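Long-range contacts in Ice-binding protein (Flavobacteriaceae bacterium, PDB 5UYT), which probably binds ice crystals and acts as an antifreeze protein, carrying two tandem right-handed beta-helix domains: residues Ala13-Ala18 / Ala59-Leu64; Thr22-Ser27 / Thr193-Thr198; Leu70-Ile75 / Phe147-Gly152; Tyr95-Gly100 / Phe121-Ala126; Ser104-Leu109 / Gln134-Asn139. All coordinates share one frame; numbering follows the deposited sequence.

Interaction 1: residues Ala13-Ala18 / Ala59-Leu64; sequences ALFTTA and AAAADL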
# COMPACT_ATOMS: atom_id res chain seq x y z
N ALA A 13 9.90 7.71 0.88
CA ALA A 13 10.70 6.49 0.81
C ALA A 13 12.03 6.77 0.11
O ALA A 13 13.08 6.26 0.56
CB ALA A 13 9.95 5.41 0.04
N LEU A 14 11.99 7.53 -0.99
CA LEU A 14 13.19 7.85 -1.78
C LEU A 14 13.15 9.35 -2.05
O LEU A 14 12.16 9.86 -2.57
CB LEU A 14 13.16 7.12 -3.14
CG LEU A 14 13.03 5.59 -3.10
CD1 LEU A 14 12.82 5.03 -4.52
CD2 LEU A 14 14.28 4.99 -2.46
N PHE A 15 14.23 10.05 -1.70
CA PHE A 15 14.26 11.48 -1.93
C PHE A 15 15.67 12.01 -2.12
O PHE A 15 16.58 11.65 -1.36
CB PHE A 15 13.59 12.26 -0.79
CG PHE A 15 13.74 13.75 -0.94
CD1 PHE A 15 12.92 14.46 -1.80
CD2 PHE A 15 14.73 14.45 -0.25
CE1 PHE A 15 13.07 15.83 -1.98
CE2 PHE A 15 14.90 15.82 -0.41
CZ PHE A 15 14.07 16.51 -1.28
N THR A 16 15.85 12.85 -3.13
CA THR A 16 17.08 13.64 -3.25
C THR A 16 16.79 15.12 -3.39
O THR A 16 15.83 15.54 -4.06
CB THR A 16 18.03 13.14 -4.38
OG1 THR A 16 19.21 13.95 -4.35
CG2 THR A 16 17.40 13.25 -5.78
N THR A 17 17.60 15.92 -2.73
CA THR A 17 17.54 17.36 -2.84
C THR A 17 17.92 17.81 -4.26
O THR A 17 17.43 18.83 -4.77
CB THR A 17 18.42 17.99 -1.74
OG1 THR A 17 17.76 17.75 -0.49
CG2 THR A 17 18.66 19.50 -1.94
N ALA A 18 18.79 17.05 -4.92
CA ALA A 18 19.22 17.40 -6.27
C ALA A 18 19.74 16.18 -7.01
O ALA A 18 20.73 15.57 -6.59
CB ALA A 18 20.27 18.50 -6.23
N ALA A 59 10.28 21.56 0.91
CA ALA A 59 10.17 21.30 2.35
C ALA A 59 11.03 20.11 2.82
O ALA A 59 11.75 20.23 3.83
CB ALA A 59 8.71 21.11 2.75
N ALA A 60 10.98 19.01 2.08
CA ALA A 60 11.82 17.82 2.37
C ALA A 60 13.32 18.16 2.29
O ALA A 60 14.11 17.75 3.16
CB ALA A 60 11.47 16.67 1.42
N ALA A 61 13.71 18.93 1.27
CA ALA A 61 15.10 19.35 1.12
C ALA A 61 15.60 20.10 2.36
O ALA A 61 16.71 19.83 2.85
CB ALA A 61 15.28 20.19 -0.14
N ALA A 62 14.79 21.04 2.86
CA ALA A 62 15.18 21.85 4.01
C ALA A 62 15.25 21.01 5.28
O ALA A 62 16.20 21.15 6.05
CB ALA A 62 14.24 23.03 4.20
N ASP A 63 14.26 20.12 5.47
CA ASP A 63 14.23 19.29 6.67
C ASP A 63 15.28 18.18 6.65
O ASP A 63 15.76 17.76 7.71
CB ASP A 63 12.82 18.72 6.91
CG ASP A 63 11.82 19.82 7.27
OD1 ASP A 63 12.28 20.96 7.57
OD2 ASP A 63 10.60 19.57 7.24
N LEU A 64 15.67 17.72 5.45
CA LEU A 64 16.74 16.71 5.33
C LEU A 64 18.07 17.34 5.78
O LEU A 64 18.87 16.70 6.46
CB LEU A 64 16.87 16.15 3.91
CG LEU A 64 18.00 15.13 3.67
CD1 LEU A 64 17.90 13.95 4.63
CD2 LEU A 64 18.02 14.63 2.23
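Phe15 and Ala60 meet where the long helix 55-73 lies along the flank of the right-handed beta-helix, the helix-on-solenoid arrangement of the ice-binding protein family. Phe15 belongs to strand 12-16 and reaches out of the solenoid wall toward the helix. Its CG stands anti to the backbone N (chi1 174°), which carries the ring out to the turn of helix formed by Ala60 and Ala61. The methyl of Ala60 sits over one face of that ring in a CH-pi contact, CB 3.8 Å from the ring centroid and only 14° off the normal. The ring tip reaches further, to the backbone itself: Phe15 CZ is 3.5 Å from Ala61 N, an oblique approach. At the ring edge, near its plane, lies Leu64, one turn on along the helix, with CD2 4.1 Å from Phe15 CD2; the two side chains slide past each other in opposite directions.

Thr17 follows just after the strand and, two residues on from Phe15, touches the same turn of helix. Its OG1 comes within 3.5 Å of Ala61 CB, while its methyl CG2 is 3.9 Å from the same carbon. Between Phe15 and Thr17, Thr16 points away from the helix; its OG1 accepts from Ala18 N at 3.2 Å, forming an ST turn, and is also bonded to Gly190 O. Leu186 of strand 180-187 packs on both Phe15 and Leu64.

The chemistry is therefore that of shape: small alanines let the helix come close enough for a phenylalanine face to rest on a methyl, and van der Waals and CH-pi contacts do the joining.

Interaction 2: residues Thr22-Ser27 / Thr193-Thr198; sequences TNTGLS and TVTGVT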
# COMPACT_ATOMS: atom_id res chain seq x y z
N THR A 22 15.65 7.21 -10.49
CA THR A 22 15.33 6.28 -11.57
C THR A 22 15.04 4.89 -11.02
O THR A 22 15.74 4.41 -10.14
CB THR A 22 16.52 6.15 -12.55
OG1 THR A 22 16.97 7.47 -12.93
CG2 THR A 22 16.07 5.38 -13.82
N ASN A 23 14.02 4.24 -11.60
CA ASN A 23 13.70 2.84 -11.32
C ASN A 23 13.91 1.93 -12.54
O ASN A 23 13.78 2.38 -13.70
CB ASN A 23 12.24 2.70 -10.86
CG ASN A 23 11.85 1.25 -10.60
OD1 ASN A 23 12.36 0.62 -9.67
ND2 ASN A 23 10.96 0.70 -11.44
N THR A 24 14.24 0.67 -12.27
CA THR A 24 14.22 -0.38 -13.29
C THR A 24 13.49 -1.59 -12.73
O THR A 24 13.72 -1.95 -11.57
CB THR A 24 15.63 -0.87 -13.63
OG1 THR A 24 16.43 0.24 -14.06
CG2 THR A 24 15.56 -1.94 -14.74
N GLY A 25 12.66 -2.22 -13.56
CA GLY A 25 11.97 -3.45 -13.15
C GLY A 25 10.82 -3.25 -12.18
O GLY A 25 10.32 -2.13 -11.99
N LEU A 26 10.42 -4.34 -11.54
CA LEU A 26 9.26 -4.31 -10.64
C LEU A 26 9.73 -3.98 -9.23
O LEU A 26 10.42 -4.77 -8.60
CB LEU A 26 8.50 -5.66 -10.68
CG LEU A 26 7.21 -5.74 -9.84
CD1 LEU A 26 6.16 -4.76 -10.37
CD2 LEU A 26 6.65 -7.18 -9.77
N SER A 27 9.38 -2.79 -8.75
CA SER A 27 9.77 -2.34 -7.42
C SER A 27 8.51 -2.06 -6.62
O SER A 27 7.46 -1.71 -7.20
CB SER A 27 10.58 -1.04 -7.52
OG SER A 27 11.90 -1.30 -8.01
N THR A 193 19.34 5.57 -7.70
CA THR A 193 19.09 4.57 -8.73
C THR A 193 18.66 3.29 -8.04
O THR A 193 19.40 2.75 -7.20
CB THR A 193 20.40 4.30 -9.52
OG1 THR A 193 20.88 5.52 -10.06
CG2 THR A 193 20.16 3.30 -10.67
N VAL A 194 17.45 2.80 -8.35
CA VAL A 194 16.98 1.57 -7.74
C VAL A 194 16.57 0.57 -8.83
O VAL A 194 16.10 0.96 -9.88
CB VAL A 194 15.82 1.81 -6.73
CG1 VAL A 194 16.25 2.80 -5.65
CG2 VAL A 194 14.53 2.29 -7.44
N THR A 195 16.77 -0.71 -8.58
CA THR A 195 16.42 -1.72 -9.58
C THR A 195 15.77 -2.90 -8.86
O THR A 195 16.43 -3.61 -8.09
CB THR A 195 17.65 -2.14 -10.45
OG1 THR A 195 18.66 -2.69 -9.60
CG2 THR A 195 18.29 -0.94 -11.13
N GLY A 196 14.47 -3.10 -9.08
CA GLY A 196 13.76 -4.24 -8.51
C GLY A 196 13.83 -4.28 -6.99
O GLY A 196 14.12 -5.32 -6.40
N VAL A 197 13.53 -3.14 -6.35
CA VAL A 197 13.69 -3.06 -4.91
C VAL A 197 12.36 -3.07 -4.16
O VAL A 197 11.30 -2.88 -4.75
CB VAL A 197 14.49 -1.82 -4.47
CG1 VAL A 197 15.83 -1.80 -5.20
CG2 VAL A 197 13.70 -0.54 -4.76
N THR A 198 12.44 -3.25 -2.84
CA THR A 198 11.30 -2.97 -1.96
C THR A 198 11.79 -1.97 -0.94
O THR A 198 12.81 -2.20 -0.27
CB THR A 198 10.85 -4.23 -1.22
OG1 THR A 198 10.39 -5.18 -2.18
CG2 THR A 198 9.70 -3.90 -0.21
O HOH W 1 19.11 8.00 -10.99
O HOH W 2 17.09 2.37 -12.19
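Asn23 and Val194 pair across two parallel strands, 22-24 and 193-195, and their side chains cross at about a right angle. Asn23 can be followed outward. CB lies 4.1 Å from Val194 CG2. With CG anti to the backbone N (chi1 178°), the amide runs on toward the turn after the strand, and OD1 passes 3.5 Å from that same Val194 methyl. OD1 also accepts a short bond from Ser27 OG at 2.6 Å. The other branch, ND2, gives a hydrogen to Gly25 O at 3.0 Å, with the partner near the amide plane, so both ends of the amide are fixed by the turn it spans.

The Ser27 hydroxyl works as a relay: while donating to Asn23, its OG accepts from Val197 N at 3.0 Å. The turns that end the two strands are thus tied together as well as the strands. Between the strands, Val194 N donates to Thr22 O, Thr24 N to Val194 O, and Gly196 N to Thr24 O.

The threonines occupy the other face of the sheet. Thr24 and Thr195 lie side by side pointing the same way, Thr24 CB 3.7 Å from Thr195 CG2. One water bridges Thr22 OG1 (2.9 Å) and Thr193 OG1; a second joins Thr24 OG1 to Val194 O. Regular rows of outward threonines on a flat parallel sheet are typical of beta-solenoid ice-binding proteins, and this face is consistent with such a site.

Interaction 3: residues Leu70-Ile75 / Phe147-Gly152; sequences LLNAAI and FWKVEG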
# COMPACT_ATOMS: atom_id res chain seq x y z
N LEU A 70 21.91 17.49 12.60
CA LEU A 70 21.73 16.84 13.90
C LEU A 70 22.48 15.52 13.95
O LEU A 70 23.12 15.19 14.96
CB LEU A 70 20.25 16.62 14.20
CG LEU A 70 19.36 17.84 14.45
CD1 LEU A 70 17.90 17.40 14.29
CD2 LEU A 70 19.63 18.44 15.82
N LEU A 71 22.42 14.75 12.85
CA LEU A 71 23.23 13.53 12.74
C LEU A 71 24.75 13.83 12.86
O LEU A 71 25.50 13.13 13.58
CB LEU A 71 22.92 12.78 11.43
CG LEU A 71 21.50 12.18 11.41
CD1 LEU A 71 21.18 11.52 10.08
CD2 LEU A 71 21.35 11.18 12.54
N ASN A 72 25.18 14.89 12.17
CA ASN A 72 26.58 15.28 12.15
C ASN A 72 27.04 15.81 13.51
O ASN A 72 28.19 15.65 13.88
CB ASN A 72 26.84 16.28 11.02
CG ASN A 72 28.29 16.27 10.55
OD1 ASN A 72 28.98 15.24 10.59
ND2 ASN A 72 28.76 17.42 10.09
N ALA A 73 26.10 16.38 14.27
CA ALA A 73 26.37 16.88 15.63
C ALA A 73 26.37 15.79 16.71
O ALA A 73 26.91 16.01 17.80
CB ALA A 73 25.39 17.98 15.99
N ALA A 74 25.78 14.63 16.42
CA ALA A 74 25.70 13.51 17.38
C ALA A 74 27.07 13.11 17.93
O ALA A 74 28.01 12.84 17.16
CB ALA A 74 24.99 12.30 16.76
N ILE A 75 27.20 13.11 19.26
CA ILE A 75 28.46 12.78 19.91
C ILE A 75 28.68 11.26 19.97
O ILE A 75 27.92 10.55 20.64
CB ILE A 75 28.60 13.45 21.30
CG1 ILE A 75 28.12 14.91 21.26
CG2 ILE A 75 30.04 13.39 21.78
CD1 ILE A 75 28.27 15.69 22.55
N PHE A 147 19.75 5.34 11.86
CA PHE A 147 20.21 6.35 10.91
C PHE A 147 21.61 6.02 10.45
O PHE A 147 22.46 5.59 11.26
CB PHE A 147 20.26 7.73 11.59
CG PHE A 147 18.92 8.23 12.09
CD1 PHE A 147 18.18 9.14 11.33
CD2 PHE A 147 18.40 7.81 13.31
CE1 PHE A 147 16.94 9.60 11.78
CE2 PHE A 147 17.17 8.26 13.77
CZ PHE A 147 16.43 9.17 13.00
N TRP A 148 21.87 6.26 9.16
CA TRP A 148 23.22 6.15 8.59
C TRP A 148 23.57 7.49 7.96
O TRP A 148 22.93 7.90 6.99
CB TRP A 148 23.27 5.02 7.54
CG TRP A 148 22.74 3.68 8.02
CD1 TRP A 148 21.42 3.30 8.08
CD2 TRP A 148 23.50 2.54 8.42
NE1 TRP A 148 21.32 2.01 8.56
CE2 TRP A 148 22.57 1.51 8.76
CE3 TRP A 148 24.88 2.27 8.54
CZ2 TRP A 148 22.98 0.24 9.21
CZ3 TRP A 148 25.28 1.01 8.99
CH2 TRP A 148 24.33 0.01 9.33
N LYS A 149 24.55 8.19 8.54
CA LYS A 149 25.02 9.45 7.96
C LYS A 149 26.27 9.16 7.15
O LYS A 149 27.37 9.01 7.71
CB LYS A 149 25.32 10.45 9.08
CG LYS A 149 25.76 11.81 8.57
CD LYS A 149 26.58 12.58 9.61
CE LYS A 149 27.93 11.91 9.92
NZ LYS A 149 28.72 11.42 8.75
N VAL A 150 26.11 9.09 5.83
CA VAL A 150 27.17 8.57 4.95
C VAL A 150 27.82 9.67 4.10
O VAL A 150 27.15 10.29 3.25
CB VAL A 150 26.66 7.44 4.02
CG1 VAL A 150 27.84 6.79 3.28
CG2 VAL A 150 25.88 6.37 4.81
N GLU A 151 29.12 9.88 4.30
CA GLU A 151 29.88 10.90 3.54
C GLU A 151 30.48 10.28 2.29
O GLU A 151 31.72 10.28 2.10
CB GLU A 151 31.00 11.52 4.39
CG GLU A 151 30.58 12.03 5.76
CD GLU A 151 29.56 13.14 5.69
OE1 GLU A 151 29.53 13.87 4.68
OE2 GLU A 151 28.78 13.27 6.67
N GLY A 152 29.63 9.73 1.44
CA GLY A 152 30.10 9.09 0.21
C GLY A 152 29.04 8.20 -0.40
O GLY A 152 27.93 8.07 0.13
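Leu71 meets Phe147 and Lys149, alternate residues on the side of strand 147-150 turned toward the helix. Both its methyls work on Phe147, the two side chains crossing at about a right angle: CD2 is 3.7 Å from Phe147 CB, and CD1 is 4.0 Å from Phe147 CD1. Nearer the backbone, Leu71 CB rests 4.1 Å from Lys149 CB. The lysine then runs on under the helix. Its CD is 3.7 Å from Asn72 CA, and its CE is 3.6 Å from Asn72 OD1, so it is the aliphatic part of Lys149 that packs here.

This is the C-terminal end of helix 55-73, which lies against the solenoid; strand 147-150 is one rung of the wall beneath, and Ala74 is already past the last helical turn.

Bends at chi3 and chi4 (66° and 44°) turn the Lys149 ammonium away from the helix into a polar group further along. NZ forms a salt bridge with Glu151 OE2 at 2.8 Å, taking the lone pair that points away from the other carboxylate oxygen, and it also bonds to Gln124 OE1. Glu151, the centre of an inverse gamma turn, is held in its turn from outside: OE2 has a second partner in Tyr68 OH, on the same helix, and OE1 is bonded to Asn169 ND2. Behind the apolar pair, Pro4 touches both Leu71 and Phe147, with Ile120 of the neighbouring strand packed on both as well.

Interaction 4: residues Tyr95-Gly100 / Phe121-Ala126; sequences YFIGQG and FKIQGA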
# COMPACT_ATOMS: atom_id res chain seq x y z
N TYR A 95 27.80 5.47 16.58
CA TYR A 95 28.98 4.73 16.15
C TYR A 95 29.76 5.49 15.08
O TYR A 95 29.22 5.81 14.04
CB TYR A 95 28.56 3.32 15.66
CG TYR A 95 27.98 2.49 16.80
CD1 TYR A 95 28.81 1.93 17.78
CD2 TYR A 95 26.60 2.30 16.93
CE1 TYR A 95 28.29 1.19 18.83
CE2 TYR A 95 26.08 1.57 17.98
CZ TYR A 95 26.93 1.01 18.93
OH TYR A 95 26.42 0.28 19.99
N PHE A 96 31.03 5.76 15.37
CA PHE A 96 31.89 6.51 14.45
C PHE A 96 32.81 5.54 13.69
O PHE A 96 33.54 4.73 14.30
CB PHE A 96 32.71 7.57 15.22
CG PHE A 96 33.76 8.27 14.39
CD1 PHE A 96 33.44 9.38 13.63
CD2 PHE A 96 35.09 7.82 14.40
CE1 PHE A 96 34.41 10.03 12.87
CE2 PHE A 96 36.06 8.46 13.65
CZ PHE A 96 35.72 9.57 12.88
N ILE A 97 32.75 5.63 12.37
CA ILE A 97 33.67 4.88 11.52
C ILE A 97 34.40 5.90 10.64
O ILE A 97 33.81 6.44 9.71
CB ILE A 97 32.93 3.83 10.64
CG1 ILE A 97 32.12 2.87 11.52
CG2 ILE A 97 33.95 3.08 9.79
CD1 ILE A 97 31.30 1.84 10.77
N GLY A 98 35.68 6.14 10.94
CA GLY A 98 36.42 7.26 10.32
C GLY A 98 37.02 6.97 8.96
O GLY A 98 38.15 7.38 8.67
N GLN A 99 36.26 6.27 8.13
CA GLN A 99 36.68 5.84 6.78
C GLN A 99 35.45 5.22 6.13
O GLN A 99 34.39 5.14 6.76
CB GLN A 99 37.83 4.81 6.87
CG GLN A 99 37.46 3.52 7.60
CD GLN A 99 38.66 2.63 7.87
OE1 GLN A 99 39.22 2.02 6.95
NE2 GLN A 99 39.05 2.53 9.14
N GLY A 100 35.57 4.78 4.87
CA GLY A 100 34.48 4.06 4.20
C GLY A 100 34.21 2.72 4.89
O GLY A 100 35.15 2.06 5.39
N PHE A 121 24.88 5.75 12.80
CA PHE A 121 26.16 5.36 12.24
C PHE A 121 26.73 6.54 11.46
O PHE A 121 26.10 7.04 10.52
CB PHE A 121 26.00 4.14 11.35
CG PHE A 121 25.55 2.93 12.11
CD1 PHE A 121 26.48 2.11 12.72
CD2 PHE A 121 24.19 2.63 12.23
CE1 PHE A 121 26.07 0.98 13.44
CE2 PHE A 121 23.77 1.51 12.94
CZ PHE A 121 24.72 0.69 13.56
N LYS A 122 27.89 7.00 11.91
CA LYS A 122 28.60 8.09 11.26
C LYS A 122 29.68 7.50 10.36
O LYS A 122 30.74 7.08 10.83
CB LYS A 122 29.18 9.04 12.30
CG LYS A 122 28.08 9.67 13.16
CD LYS A 122 28.64 10.57 14.24
CE LYS A 122 28.77 12.02 13.78
NZ LYS A 122 29.37 12.84 14.88
N ILE A 123 29.38 7.44 9.06
CA ILE A 123 30.30 6.81 8.11
C ILE A 123 31.07 7.88 7.33
O ILE A 123 30.50 8.54 6.46
CB ILE A 123 29.57 5.87 7.11
CG1 ILE A 123 28.59 4.87 7.81
CG2 ILE A 123 30.56 5.20 6.17
CD1 ILE A 123 29.21 4.03 8.93
N GLN A 124 32.37 8.05 7.63
CA GLN A 124 33.17 9.13 7.04
C GLN A 124 33.83 8.64 5.75
O GLN A 124 35.06 8.54 5.66
CB GLN A 124 34.22 9.66 8.03
CG GLN A 124 33.66 9.90 9.42
CD GLN A 124 32.54 10.92 9.40
OE1 GLN A 124 31.38 10.60 9.60
NE2 GLN A 124 32.90 12.16 9.12
N GLY A 125 33.00 8.33 4.78
CA GLY A 125 33.42 7.68 3.56
C GLY A 125 32.21 7.02 2.97
O GLY A 125 31.09 7.27 3.40
N ALA A 126 32.43 6.17 1.96
CA ALA A 126 31.32 5.48 1.30
C ALA A 126 30.81 4.30 2.16
O ALA A 126 31.50 3.85 3.09
CB ALA A 126 31.76 4.99 -0.08
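Ile97 O receives two N-H groups: Gln124 N across the strands at 3.0 Å, and Gln99 N, two residues on in the same segment, in a weak bond. Gln124 CG also lies against this oxygen, at 3.5 Å. Upstream, the parallel ladder between strands 95-97 and 121-123 continues with Lys122 N to Tyr95 O at 2.8 Å, while Ile97 N donates to Lys122 O. These are successive rungs of the beta-helix wall.

On the face of Tyr95, Ile97, Phe121 and Ile123, like residues lie beside like. The Tyr95 and Phe121 planes are 23° apart but slid so far that the rings barely overlap. Tyr95 CD2 is 3.8 Å from Phe121 CE1, and the tyrosine CB also lies on the Phe121 rim, 3.8 Å from CD1. Next along, Ile97 CD1 meets Ile123 CD1 at 3.5 Å. The phenol OH of Tyr95 bonds to Thr91 O, and Phe121 stacks on Trp148 of the following rung.

The other face carries Phe96 and Lys122. With its CG anti to the backbone N (chi1 172°), Phe96 sends its ring toward Gln124, whose CG lies 3.5 Å from CE1; the two side chains cross at about a right angle. Lys122 instead leads away, its NZ bonded to Ala74 O and Asn72 O at the helix end.

Main-chain bonds thus fix the spacing, apolar side-by-side packing covers one face, and on the other the lysine's ammonium is satisfied by carbonyls beyond the ladder, where a charge near a helix C-terminus would probably be favourably placed.

Interaction 5: residues Ser104-Leu109 / Gln134-Asn139; sequences SGTLTL and QVLLTN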
# COMPACT_ATOMS: atom_id res chain seq x y z
N SER A 104 28.54 -6.74 5.62
CA SER A 104 28.70 -8.09 5.15
C SER A 104 27.98 -9.00 6.13
O SER A 104 27.94 -8.71 7.31
CB SER A 104 30.21 -8.39 5.10
OG SER A 104 30.44 -9.72 4.75
N GLY A 105 27.42 -10.10 5.64
CA GLY A 105 26.83 -11.11 6.51
C GLY A 105 25.67 -10.48 7.26
O GLY A 105 24.95 -9.66 6.70
N THR A 106 25.51 -10.85 8.53
CA THR A 106 24.40 -10.36 9.34
C THR A 106 24.87 -9.28 10.34
O THR A 106 25.93 -9.42 10.96
CB THR A 106 23.74 -11.55 10.05
OG1 THR A 106 23.45 -12.59 9.08
CG2 THR A 106 22.47 -11.13 10.71
N LEU A 107 24.08 -8.22 10.50
CA LEU A 107 24.30 -7.23 11.55
C LEU A 107 23.01 -7.16 12.34
O LEU A 107 21.95 -6.91 11.75
CB LEU A 107 24.62 -5.84 10.97
CG LEU A 107 24.85 -4.76 12.04
CD1 LEU A 107 26.08 -5.07 12.89
CD2 LEU A 107 24.96 -3.37 11.43
N THR A 108 23.07 -7.34 13.65
CA THR A 108 21.86 -7.28 14.49
C THR A 108 21.87 -6.03 15.36
O THR A 108 22.86 -5.72 16.03
CB THR A 108 21.69 -8.56 15.36
OG1 THR A 108 21.60 -9.70 14.49
CG2 THR A 108 20.44 -8.51 16.23
N LEU A 109 20.76 -5.29 15.33
CA LEU A 109 20.60 -4.12 16.20
C LEU A 109 19.60 -4.49 17.29
O LEU A 109 18.42 -4.77 17.02
CB LEU A 109 20.16 -2.88 15.39
CG LEU A 109 20.96 -2.62 14.11
CD1 LEU A 109 20.47 -1.35 13.41
CD2 LEU A 109 22.47 -2.54 14.37
N GLN A 134 22.41 -8.84 5.57
CA GLN A 134 21.13 -8.59 6.28
C GLN A 134 21.30 -7.81 7.57
O GLN A 134 22.02 -8.25 8.48
CB GLN A 134 20.43 -9.90 6.56
CG GLN A 134 19.98 -10.58 5.28
CD GLN A 134 19.00 -11.70 5.53
OE1 GLN A 134 18.87 -12.61 4.73
NE2 GLN A 134 18.29 -11.62 6.65
N VAL A 135 20.62 -6.68 7.65
CA VAL A 135 20.53 -5.93 8.89
C VAL A 135 19.23 -6.33 9.58
O VAL A 135 18.17 -6.24 8.99
CB VAL A 135 20.61 -4.41 8.62
CG1 VAL A 135 20.41 -3.61 9.92
CG2 VAL A 135 21.97 -4.10 8.03
N LEU A 136 19.35 -6.81 10.82
CA LEU A 136 18.23 -7.37 11.56
C LEU A 136 17.95 -6.53 12.80
O LEU A 136 18.89 -5.95 13.39
CB LEU A 136 18.53 -8.81 11.99
CG LEU A 136 19.07 -9.78 10.93
CD1 LEU A 136 19.51 -11.10 11.55
CD2 LEU A 136 18.05 -10.04 9.84
N LEU A 137 16.67 -6.44 13.18
CA LEU A 137 16.28 -5.74 14.40
C LEU A 137 15.76 -6.73 15.43
O LEU A 137 15.01 -7.67 15.11
CB LEU A 137 15.21 -4.67 14.12
CG LEU A 137 15.51 -3.67 12.99
CD1 LEU A 137 14.28 -2.79 12.74
CD2 LEU A 137 16.78 -2.86 13.26
N THR A 138 16.14 -6.53 16.69
CA THR A 138 15.62 -7.39 17.76
C THR A 138 15.35 -6.63 19.04
O THR A 138 15.87 -5.53 19.27
CB THR A 138 16.59 -8.53 18.14
OG1 THR A 138 17.82 -7.97 18.63
CG2 THR A 138 16.89 -9.40 16.97
N ASN A 139 14.51 -7.25 19.88
CA ASN A 139 14.46 -6.88 21.28
C ASN A 139 14.09 -5.40 21.41
O ASN A 139 14.69 -4.65 22.18
CB ASN A 139 15.82 -7.22 21.94
CG ASN A 139 15.74 -7.26 23.45
OD1 ASN A 139 14.68 -7.55 24.03
ND2 ASN A 139 16.87 -6.99 24.10
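The peptide planes on the two sides of Leu107 are bonded at their edges to the partner strand: Leu107 N donates to Gln134 O, and Leu107 O accepts from Leu136 N at 2.8 Å. Leu107, Leu109, Val135 and Leu137 stand on one face of the sheet these planes build, Thr106, Thr108, Gln134 and Leu136 on the other. The next step repeats the pattern, with Leu109 N giving to Leu136 O and Leu109 O taking from Thr138 N at 2.9 Å, while Gln134 N reaches back to Gly105 O. Five such bonds make a regular parallel ladder, with the strand directions 25° apart.

On the leucine and valine face, Leu109 is the bridging residue. Its CG, anti to the carbonyl carbon (chi1 -48°), lays the branch ending in CD1 against Leu137 CD2 at 4.0 Å and Val135 CG1 at 4.2 Å. Rings come from other rungs: Trp148 packs on Leu107, and Phe119 and Phe121 on Leu109, making this the interior face.

On the other face the hydroxyl of Thr108 lies alongside Leu136, OG1 4.1 Å from CB. Its methyl reaches across to Thr138 of the partner strand, at about a right angle, CG2 3.6 Å from OG1. The Gln134 amide leads away from the partner strand.

Strand 88-90 continues the ladder beyond 106-110. Such a parallel ladder in register, apolar within and with threonines, a glutamine and a leucine outside, fits the stacked coils of a right-handed beta-helix.

Overall arrangement
All five contacts belong to the first of the two beta-helix domains. Interactions 1 and 3 use the same helix, 55-73, at points 16 Å apart between centres, and are buried side-chain packing; interaction 3 adds a lysine-glutamate pair. Interactions 2, 4 and 5 are rung-to-rung parallel ladders, held by backbone bonds, and partly buried. Interactions 3 and 4 are neighbours in the wall: Lys149 N lies 2.8 Å from Phe121 O, a probable hydrogen bond. Interaction 5 meets both through the interior, Trp148 and Phe121 touching its leucines. Interaction 2, joining an early strand to a late one, has a face where waters bridge threonines; inside, its Val194 touches Leu14 of interaction 1.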